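Local coordinates for protein DNA ligase (Aquifex aeolicus, PDB 3QWU) that probably acts as an ATP-dependent nucleic acid ligase of the nucleotidyltransferase superfamily, and binds adenosine and calcium, at residues D82-R87 and P106-R111. Numbering follows the deposited sequence.
Sequences DGYNTR and PFTTDR. With CA (calcium ion), chain D; ADN (adenosine), chain C.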
ATOM      1  N   ASP A  82      -9.989  11.148  18.804  1.00 32.76           N
ATOM      2  CA  ASP A  82     -10.152  10.111  17.812  1.00 33.55           C
ATOM      3  C   ASP A  82     -11.563   9.531  17.893  1.00 32.39           C
ATOM      4  O   ASP A  82     -11.854   8.654  18.697  1.00 30.98           O
ATOM      5  CB  ASP A  82      -9.099   9.039  18.011  1.00 34.61           C
ATOM      6  CG  ASP A  82      -9.110   7.999  16.888  1.00 40.26           C
ATOM      7  OD1 ASP A  82      -9.619   8.265  15.768  1.00 44.35           O
ATOM      8  OD2 ASP A  82      -8.575   6.898  17.106  1.00 50.97           O
ATOM      9  N   GLY A  83     -12.439  10.059  17.050  1.00 31.98           N
ATOM     10  CA  GLY A  83     -13.814   9.589  16.962  1.00 31.35           C
ATOM     11  C   GLY A  83     -14.253   9.885  15.539  1.00 31.65           C
ATOM     12  O   GLY A  83     -13.477   9.707  14.610  1.00 31.05           O
ATOM     13  N   TYR A  84     -15.471  10.384  15.357  1.00 31.88           N
ATOM     14  CA  TYR A  84     -15.908  10.845  14.056  1.00 31.35           C
ATOM     15  C   TYR A  84     -16.467  12.264  14.128  1.00 32.23           C
ATOM     16  O   TYR A  84     -16.947  12.735  15.124  1.00 32.27           O
ATOM     17  CB  TYR A  84     -16.885   9.855  13.422  1.00 31.22           C
ATOM     18  CG  TYR A  84     -18.239   9.753  14.154  1.00 32.17           C
ATOM     19  CD1 TYR A  84     -19.354  10.450  13.689  1.00 28.49           C
ATOM     20  CD2 TYR A  84     -18.398   8.964  15.305  1.00 30.69           C
ATOM     21  CE1 TYR A  84     -20.589  10.359  14.342  1.00 29.28           C
ATOM     22  CE2 TYR A  84     -19.645   8.876  15.979  1.00 30.00           C
ATOM     23  CZ  TYR A  84     -20.731   9.572  15.467  1.00 31.15           C
ATOM     24  OH  TYR A  84     -21.938   9.528  16.085  1.00 28.74           O
ATOM     25  N   ASN A  85     -16.355  12.948  13.012  1.00 33.69           N
ATOM     26  CA  ASN A  85     -16.702  14.328  12.869  1.00 33.68           C
ATOM     27  C   ASN A  85     -18.208  14.489  12.751  1.00 33.78           C
ATOM     28  O   ASN A  85     -18.898  13.718  12.037  1.00 33.76           O
ATOM     29  CB  ASN A  85     -16.050  14.809  11.584  1.00 34.56           C
ATOM     30  CG  ASN A  85     -16.308  16.231  11.311  1.00 36.81           C
ATOM     31  OD1 ASN A  85     -17.395  16.609  10.856  1.00 39.43           O
ATOM     32  ND2 ASN A  85     -15.287  17.042  11.499  1.00 38.60           N
ATOM     33  N   THR A  86     -18.726  15.504  13.439  1.00 33.36           N
ATOM     34  CA  THR A  86     -20.114  15.819  13.301  1.00 33.06           C
ATOM     35  C   THR A  86     -20.361  17.303  13.226  1.00 33.23           C
ATOM     36  O   THR A  86     -19.626  18.112  13.818  1.00 32.83           O
ATOM     37  CB  THR A  86     -20.954  15.222  14.428  1.00 33.08           C
ATOM     38  OG1 THR A  86     -22.295  15.072  13.928  1.00 34.43           O
ATOM     39  CG2 THR A  86     -20.966  16.131  15.647  1.00 30.36           C
ATOM     40  N   ARG A  87     -21.397  17.639  12.469  1.00 33.29           N
ATOM     41  CA  ARG A  87     -21.819  19.019  12.263  1.00 33.64           C
ATOM     42  C   ARG A  87     -23.297  19.086  12.665  1.00 33.48           C
ATOM     43  O   ARG A  87     -24.115  18.325  12.154  1.00 34.00           O
ATOM     44  CB  ARG A  87     -21.615  19.392  10.808  1.00 35.06           C
ATOM     45  CG  ARG A  87     -20.191  19.936  10.483  1.00 36.09           C
ATOM     46  CD  ARG A  87     -20.053  20.100   8.962  1.00 36.06           C
ATOM     47  NE  ARG A  87     -20.288  18.793   8.349  1.00 36.64           N
ATOM     48  CZ  ARG A  87     -20.754  18.601   7.126  1.00 39.03           C
ATOM     49  NH1 ARG A  87     -21.007  19.632   6.330  1.00 41.44           N
ATOM     50  NH2 ARG A  87     -20.941  17.369   6.674  1.00 39.93           N
ATOM     51  N   PRO A 106     -28.298   8.946  11.559  1.00 40.20           N
ATOM     52  CA  PRO A 106     -29.430   8.530  12.386  1.00 39.82           C
ATOM     53  C   PRO A 106     -29.033   8.241  13.839  1.00 38.62           C
ATOM     54  O   PRO A 106     -29.818   8.453  14.755  1.00 38.46           O
ATOM     55  CB  PRO A 106     -29.938   7.249  11.689  1.00 40.63           C
ATOM     56  CG  PRO A 106     -29.245   7.159  10.421  1.00 41.63           C
ATOM     57  CD  PRO A 106     -28.033   8.002  10.454  1.00 41.19           C
ATOM     58  N   PHE A 107     -27.811   7.772  14.048  1.00 37.09           N
ATOM     59  CA  PHE A 107     -27.363   7.504  15.399  1.00 35.93           C
ATOM     60  C   PHE A 107     -27.071   8.806  16.127  1.00 34.30           C
ATOM     61  O   PHE A 107     -27.660   9.050  17.189  1.00 34.88           O
ATOM     62  CB  PHE A 107     -26.139   6.593  15.404  1.00 35.22           C
ATOM     63  CG  PHE A 107     -25.406   6.559  16.716  1.00 35.28           C
ATOM     64  CD1 PHE A 107     -25.858   5.788  17.747  1.00 36.50           C
ATOM     65  CD2 PHE A 107     -24.259   7.297  16.898  1.00 37.01           C
ATOM     66  CE1 PHE A 107     -25.180   5.717  18.924  1.00 37.50           C
ATOM     67  CE2 PHE A 107     -23.590   7.264  18.090  1.00 36.77           C
ATOM     68  CZ  PHE A 107     -24.041   6.456  19.103  1.00 38.41           C
ATOM     69  N   THR A 108     -26.178   9.629  15.576  1.00 33.04           N
ATOM     70  CA  THR A 108     -25.810  10.918  16.197  1.00 31.66           C
ATOM     71  C   THR A 108     -27.040  11.809  16.385  1.00 32.77           C
ATOM     72  O   THR A 108     -27.206  12.401  17.440  1.00 33.22           O
ATOM     73  CB  THR A 108     -24.730  11.711  15.379  1.00 31.36           C
ATOM     74  OG1 THR A 108     -23.720  10.812  14.914  1.00 25.46           O
ATOM     75  CG2 THR A 108     -24.125  12.924  16.219  1.00 28.00           C
ATOM     76  N   THR A 109     -27.897  11.913  15.381  1.00 35.15           N
ATOM     77  CA  THR A 109     -29.148  12.693  15.515  1.00 36.55           C
ATOM     78  C   THR A 109     -30.093  12.155  16.609  1.00 38.34           C
ATOM     79  O   THR A 109     -30.674  12.932  17.344  1.00 38.70           O
ATOM     80  CB  THR A 109     -29.958  12.749  14.202  1.00 37.56           C
ATOM     81  OG1 THR A 109     -29.143  13.288  13.191  1.00 35.18           O
ATOM     82  CG2 THR A 109     -31.235  13.615  14.373  1.00 36.54           C
ATOM     83  N   ASP A 110     -30.263  10.836  16.685  1.00 40.03           N
ATOM     84  CA  ASP A 110     -31.064  10.207  17.752  1.00 40.74           C
ATOM     85  C   ASP A 110     -30.513  10.546  19.148  1.00 40.07           C
ATOM     86  O   ASP A 110     -31.240  10.807  20.098  1.00 40.99           O
ATOM     87  CB  ASP A 110     -31.025   8.683  17.544  1.00 41.49           C
ATOM     88  CG  ASP A 110     -31.725   7.909  18.649  1.00 42.43           C
ATOM     89  OD1 ASP A 110     -31.199   7.898  19.775  1.00 42.89           O
ATOM     90  OD2 ASP A 110     -32.786   7.309  18.394  1.00 43.29           O
ATOM     91  N   ARG A 111     -29.220  10.534  19.278  1.00 39.15           N
ATOM     92  CA  ARG A 111     -28.634  10.688  20.595  1.00 38.83           C
ATOM     93  C   ARG A 111     -28.247  12.122  21.014  1.00 38.92           C
ATOM     94  O   ARG A 111     -27.765  12.298  22.119  1.00 38.01           O
ATOM     95  CB  ARG A 111     -27.433   9.772  20.709  1.00 38.05           C
ATOM     96  CG  ARG A 111     -27.747   8.302  20.538  1.00 36.64           C
ATOM     97  CD  ARG A 111     -28.630   7.776  21.636  1.00 38.91           C
ATOM     98  NE  ARG A 111     -28.047   8.058  22.945  1.00 39.63           N
ATOM     99  CZ  ARG A 111     -27.066   7.363  23.498  1.00 38.95           C
ATOM    100  NH1 ARG A 111     -26.594   7.728  24.660  1.00 36.47           N
ATOM    101  NH2 ARG A 111     -26.556   6.309  22.886  1.00 42.61           N
TER
HETATM  102 CA    CA D 601      -6.404   6.070  15.955  1.00 84.06          CA
HETATM  103  O5' ADN C 501      -9.343  16.216   9.776  1.00 52.75           O
HETATM  104  C5' ADN C 501      -9.107  16.203  11.185  1.00 45.58           C
HETATM  105  C4' ADN C 501     -10.295  15.565  11.894  1.00 45.03           C
HETATM  106  O4' ADN C 501     -10.020  15.349  13.312  1.00 43.57           O
HETATM  107  C3' ADN C 501     -11.514  16.476  11.836  1.00 44.17           C
HETATM  108  O3' ADN C 501     -12.353  16.289  10.699  1.00 45.67           O
HETATM  109  C2' ADN C 501     -12.241  16.201  13.148  1.00 42.47           C
HETATM  110  O2' ADN C 501     -13.341  15.330  12.945  1.00 41.05           O
HETATM  111  C1' ADN C 501     -11.225  15.547  14.081  1.00 41.97           C
HETATM  112  N9  ADN C 501     -10.883  16.359  15.259  1.00 40.32           N
HETATM  113  C8  ADN C 501     -10.704  15.844  16.498  1.00 41.58           C
HETATM  114  N7  ADN C 501     -10.388  16.797  17.408  1.00 38.64           N
HETATM  115  C5  ADN C 501     -10.335  17.955  16.700  1.00 37.66           C
HETATM  116  C6  ADN C 501     -10.012  19.344  17.042  1.00 39.30           C
HETATM  117  N6  ADN C 501      -9.708  19.621  18.341  1.00 37.84           N
HETATM  118  N1  ADN C 501     -10.094  20.293  16.058  1.00 40.76           N
HETATM  119  C2  ADN C 501     -10.398  19.948  14.773  1.00 40.06           C
HETATM  120  N3  ADN C 501     -10.672  18.669  14.386  1.00 37.59           N
HETATM  121  C4  ADN C 501     -10.668  17.670  15.296  1.00 38.96           C
HETATM  122  O   HOH W   1      -7.984   6.570  14.290  1.00 46.79           O
HETATM  123  O   HOH W   2      -5.570   7.584  14.527  1.00 40.16           O
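The phenol oxygen of Tyr84 meets the hydroxyl of Thr108 in a very short hydrogen bond, Tyr84 OH to Thr108 OG1 2.5 Å, in which either group could be the donor. The two side chains point at each other from strand and helix, and Thr108 OG1 sits in the plane of the tyrosine ring, off its rim. Tyr84 OH also lies at the edge of the Phe107 ring, 3.3 Å from Phe107 CD2. Tyr84 holds CG between its backbone N and carbonyl carbon (chi1 67°), which sends the ring across the gap to the helix. Beside it, Thr86 and Thr108 lie alongside each other, pointing oppositely, with OG1 of Thr86 3.6 Å from CG2 of Thr108. A leucine in place of Tyr84 would probably leave the Thr108 hydroxyl without this partner and open a gap beside the Phe107 edge.

Further out, Val133 and Ala97, on the two strands flanking 84-91, also touch Thr108, so the start of helix 106-115 packs on this antiparallel sheet at -59° to strand 84-87. Phe107 extends the packing to Cys308 on strand 303-310.

Strand alternation turns Asn85 away from the helix, to the nucleoside: its ND2 donates to O2' of adenosine at 3.0 Å and more weakly to O3' at 3.1 Å. Just upstream, Asp82 OD2 binds the calcium ion at 2.6 Å, with Glu143 and Asp239 completing the protein ligands, while OD1 accepts a bond from a calcium-bound water. The run Lys80-Val81-Asp82-Gly83 matches the KxDG signature (motif I) of nucleotidyltransferases, consistent with an ATP-dependent ligase adenylation domain whose nucleotide-pocket strand is backed by a helix.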